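Local coordinates for protein endo-alpha-mannosidase (Bacteroides thetaiotaomicron, PDB 4AD0) that probably hydrolyses internal alpha-mannosidic bonds of glycans, as a family 99 endo-acting glycoside hydrolase with a TIM-barrel fold, at residues A[42-47]-A[115-120]. Sequence-based numbering, arbitrary orientation.
Sequences TISFYY and ANVGVL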
ATOM      1  N   THR A  42       9.929   4.278  -1.997  1.00 25.84           N
ATOM      2  CA  THR A  42       8.589   4.812  -1.727  1.00 24.93           C
ATOM      3  C   THR A  42       7.542   3.904  -2.359  1.00 24.21           C
ATOM      4  O   THR A  42       7.518   3.728  -3.578  1.00 24.80           O
ATOM      5  CB  THR A  42       8.428   6.242  -2.283  1.00 24.94           C
ATOM      6  OG1 THR A  42       9.334   7.119  -1.600  1.00 25.02           O
ATOM      7  CG2 THR A  42       7.008   6.749  -2.084  1.00 24.69           C
ATOM      8  N   ILE A  43       6.673   3.325  -1.531  1.00 24.37           N
ATOM      9  CA  ILE A  43       5.685   2.360  -2.026  1.00 22.48           C
ATOM     10  C   ILE A  43       4.224   2.774  -1.780  1.00 21.98           C
ATOM     11  O   ILE A  43       3.817   2.985  -0.633  1.00 22.45           O
ATOM     12  CB  ILE A  43       5.935   0.968  -1.403  1.00 23.61           C
ATOM     13  CG1 ILE A  43       7.425   0.598  -1.524  1.00 24.63           C
ATOM     14  CG2 ILE A  43       5.061  -0.078  -2.064  1.00 21.75           C
ATOM     15  CD1 ILE A  43       7.985  -0.143  -0.336  1.00 24.23           C
ATOM     16  N   SER A  44       3.429   2.854  -2.848  1.00 20.36           N
ATOM     17  CA  SER A  44       1.977   3.049  -2.688  1.00 19.76           C
ATOM     18  C   SER A  44       1.213   1.720  -2.568  1.00 19.53           C
ATOM     19  O   SER A  44       1.587   0.714  -3.171  1.00 19.99           O
ATOM     20  CB  SER A  44       1.394   3.887  -3.831  1.00 20.33           C
ATOM     21  OG  SER A  44       1.318   3.127  -5.037  1.00 19.60           O
ATOM     22  N   PHE A  45       0.142   1.730  -1.779  1.00 18.07           N
ATOM     23  CA  PHE A  45      -0.795   0.626  -1.740  1.00 18.13           C
ATOM     24  C   PHE A  45      -1.813   0.869  -2.833  1.00 19.03           C
ATOM     25  O   PHE A  45      -2.466   1.924  -2.851  1.00 18.41           O
ATOM     26  CB  PHE A  45      -1.446   0.533  -0.351  1.00 16.78           C
ATOM     27  CG  PHE A  45      -0.480   0.103   0.729  1.00 16.80           C
ATOM     28  CD1 PHE A  45       0.233  -1.079   0.603  1.00 15.94           C
ATOM     29  CD2 PHE A  45      -0.259   0.908   1.854  1.00 16.79           C
ATOM     30  CE1 PHE A  45       1.141  -1.471   1.580  1.00 15.94           C
ATOM     31  CE2 PHE A  45       0.644   0.514   2.847  1.00 16.97           C
ATOM     32  CZ  PHE A  45       1.340  -0.680   2.705  1.00 16.07           C
ATOM     33  N   TYR A  46      -1.904  -0.108  -3.743  1.00 19.44           N
ATOM     34  CA  TYR A  46      -2.687  -0.028  -4.979  1.00 19.58           C
ATOM     35  C   TYR A  46      -3.783  -1.108  -4.984  1.00 20.28           C
ATOM     36  O   TYR A  46      -3.539  -2.282  -4.660  1.00 20.81           O
ATOM     37  CB  TYR A  46      -1.775  -0.236  -6.214  1.00 19.14           C
ATOM     38  CG  TYR A  46      -2.486  -0.096  -7.556  1.00 17.71           C
ATOM     39  CD1 TYR A  46      -3.128  -1.184  -8.161  1.00 17.58           C
ATOM     40  CD2 TYR A  46      -2.491   1.127  -8.233  1.00 17.47           C
ATOM     41  CE1 TYR A  46      -3.782  -1.042  -9.394  1.00 16.55           C
ATOM     42  CE2 TYR A  46      -3.125   1.279  -9.455  1.00 16.57           C
ATOM     43  CZ  TYR A  46      -3.773   0.201 -10.020  1.00 17.17           C
ATOM     44  OH  TYR A  46      -4.383   0.387 -11.218  1.00 18.10           O
ATOM     45  N   TYR A  47      -4.983  -0.705  -5.384  1.00 19.48           N
ATOM     46  CA  TYR A  47      -6.117  -1.616  -5.463  1.00 18.07           C
ATOM     47  C   TYR A  47      -6.557  -1.785  -6.909  1.00 18.23           C
ATOM     48  O   TYR A  47      -6.597  -0.826  -7.677  1.00 17.79           O
ATOM     49  CB  TYR A  47      -7.210  -1.141  -4.496  1.00 18.12           C
ATOM     50  CG  TYR A  47      -6.603  -1.083  -3.089  1.00 18.64           C
ATOM     51  CD1 TYR A  47      -5.817   0.009  -2.680  1.00 18.60           C
ATOM     52  CD2 TYR A  47      -6.730  -2.159  -2.211  1.00 17.53           C
ATOM     53  CE1 TYR A  47      -5.201   0.030  -1.401  1.00 17.58           C
ATOM     54  CE2 TYR A  47      -6.142  -2.143  -0.946  1.00 17.19           C
ATOM     55  CZ  TYR A  47      -5.381  -1.061  -0.550  1.00 18.37           C
ATOM     56  OH  TYR A  47      -4.812  -1.082   0.710  1.00 18.71           O
ATOM     57  N   ALA A 115       3.776  11.652  -9.331  1.00 19.91           N
ATOM     58  CA  ALA A 115       3.946  11.619  -7.886  1.00 19.72           C
ATOM     59  C   ALA A 115       5.389  11.305  -7.479  1.00 19.52           C
ATOM     60  O   ALA A 115       5.740  11.471  -6.316  1.00 20.56           O
ATOM     61  CB  ALA A 115       2.960  10.603  -7.240  1.00 18.96           C
ATOM     62  N   ASN A 116       6.219  10.856  -8.429  1.00 19.55           N
ATOM     63  CA  ASN A 116       7.611  10.468  -8.145  1.00 20.65           C
ATOM     64  C   ASN A 116       7.728   9.140  -7.344  1.00 20.44           C
ATOM     65  O   ASN A 116       8.732   8.903  -6.648  1.00 20.20           O
ATOM     66  CB  ASN A 116       8.365  11.592  -7.414  1.00 21.26           C
ATOM     67  CG  ASN A 116       8.849  12.703  -8.344  1.00 24.04           C
ATOM     68  OD1 ASN A 116       8.264  12.959  -9.406  1.00 26.41           O
ATOM     69  ND2 ASN A 116       9.922  13.378  -7.940  1.00 22.81           N
ATOM     70  N   VAL A 117       6.713   8.280  -7.452  1.00 19.88           N
ATOM     71  CA  VAL A 117       6.636   7.042  -6.661  1.00 18.84           C
ATOM     72  C   VAL A 117       7.037   5.874  -7.557  1.00 19.24           C
ATOM     73  O   VAL A 117       6.489   5.717  -8.658  1.00 18.39           O
ATOM     74  CB  VAL A 117       5.216   6.818  -6.092  1.00 19.36           C
ATOM     75  CG1 VAL A 117       5.104   5.445  -5.388  1.00 19.89           C
ATOM     76  CG2 VAL A 117       4.860   7.905  -5.110  1.00 18.37           C
ATOM     77  N   GLY A 118       8.008   5.076  -7.106  1.00 18.87           N
ATOM     78  CA  GLY A 118       8.585   4.030  -7.958  1.00 20.13           C
ATOM     79  C   GLY A 118       8.038   2.627  -7.732  1.00 20.40           C
ATOM     80  O   GLY A 118       8.294   1.709  -8.517  1.00 21.45           O
ATOM     81  N   VAL A 119       7.298   2.446  -6.648  1.00 20.65           N
ATOM     82  CA  VAL A 119       6.821   1.125  -6.311  1.00 20.66           C
ATOM     83  C   VAL A 119       5.338   1.131  -6.037  1.00 20.13           C
ATOM     84  O   VAL A 119       4.822   2.019  -5.347  1.00 21.55           O
ATOM     85  CB  VAL A 119       7.625   0.490  -5.154  1.00 20.48           C
ATOM     86  CG1 VAL A 119       7.480  -1.025  -5.178  1.00 19.18           C
ATOM     87  CG2 VAL A 119       9.098   0.872  -5.255  1.00 21.32           C
ATOM     88  N   LEU A 120       4.648   0.166  -6.631  1.00 20.32           N
ATOM     89  CA  LEU A 120       3.229  -0.069  -6.336  1.00 19.70           C
ATOM     90  C   LEU A 120       3.149  -1.411  -5.584  1.00 19.05           C
ATOM     91  O   LEU A 120       3.886  -2.331  -5.897  1.00 17.53           O
ATOM     92  CB  LEU A 120       2.387  -0.113  -7.609  1.00 19.87           C
ATOM     93  CG  LEU A 120       2.039   1.112  -8.454  1.00 21.50           C
ATOM     94  CD1 LEU A 120       3.245   1.631  -9.270  1.00 22.69           C
ATOM     95  CD2 LEU A 120       0.913   0.752  -9.439  1.00 20.04           C
TER
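Val119 pairs with strand 42-46 through both of its backbone polar groups. Its carbonyl O accepts a nearly straight bond from Ser44 N at 3.0 Å. The same oxygen is met by Ile43 CA at 3.4 Å in a CA-H...O contact. In the other direction, Val119 N gives Thr42 O a weak bond of 3.3 Å, bent to 132°. Ser44 is also joined by a backbone bond to Ser121, which carries the parallel ladder onward. These are the first two strands of the closed eight-stranded parallel TIM barrel of this family 99 hydrolase; their short segments cross at -46°, and backbone hydrogen bonds from Ile43 to Ile322 and Ile324 of strand 322-324 close the ring. Apolar contacts fall on both faces of the sheet. On one, Ile43 and Val119 lie side by side, Ile43 CG1 touching Val119 CB at 3.6 Å. On the other, which helix 102-115 covers through His112 and Ile105, Leu120 CD2 meets the Tyr46 ring obliquely, 3.6 Å from Tyr46 CD2. The ring is brought alongside Leu120 because Tyr46 CG stands anti to the backbone N (chi1 -177°). Ser44 OG, 4.0 Å from Leu120 CG, is buried here without a hydrogen-bond partner. At the start of the strands, near helix 359-376, the side chains of Thr42 and Val117 cross at about a right angle, with Thr42 CG2 3.9 Å from Val117 CG2. Val117 CG1 lies against Thr42 O at 3.5 Å, while Thr42 OG1 turns to Asp39 for its hydrogen bond.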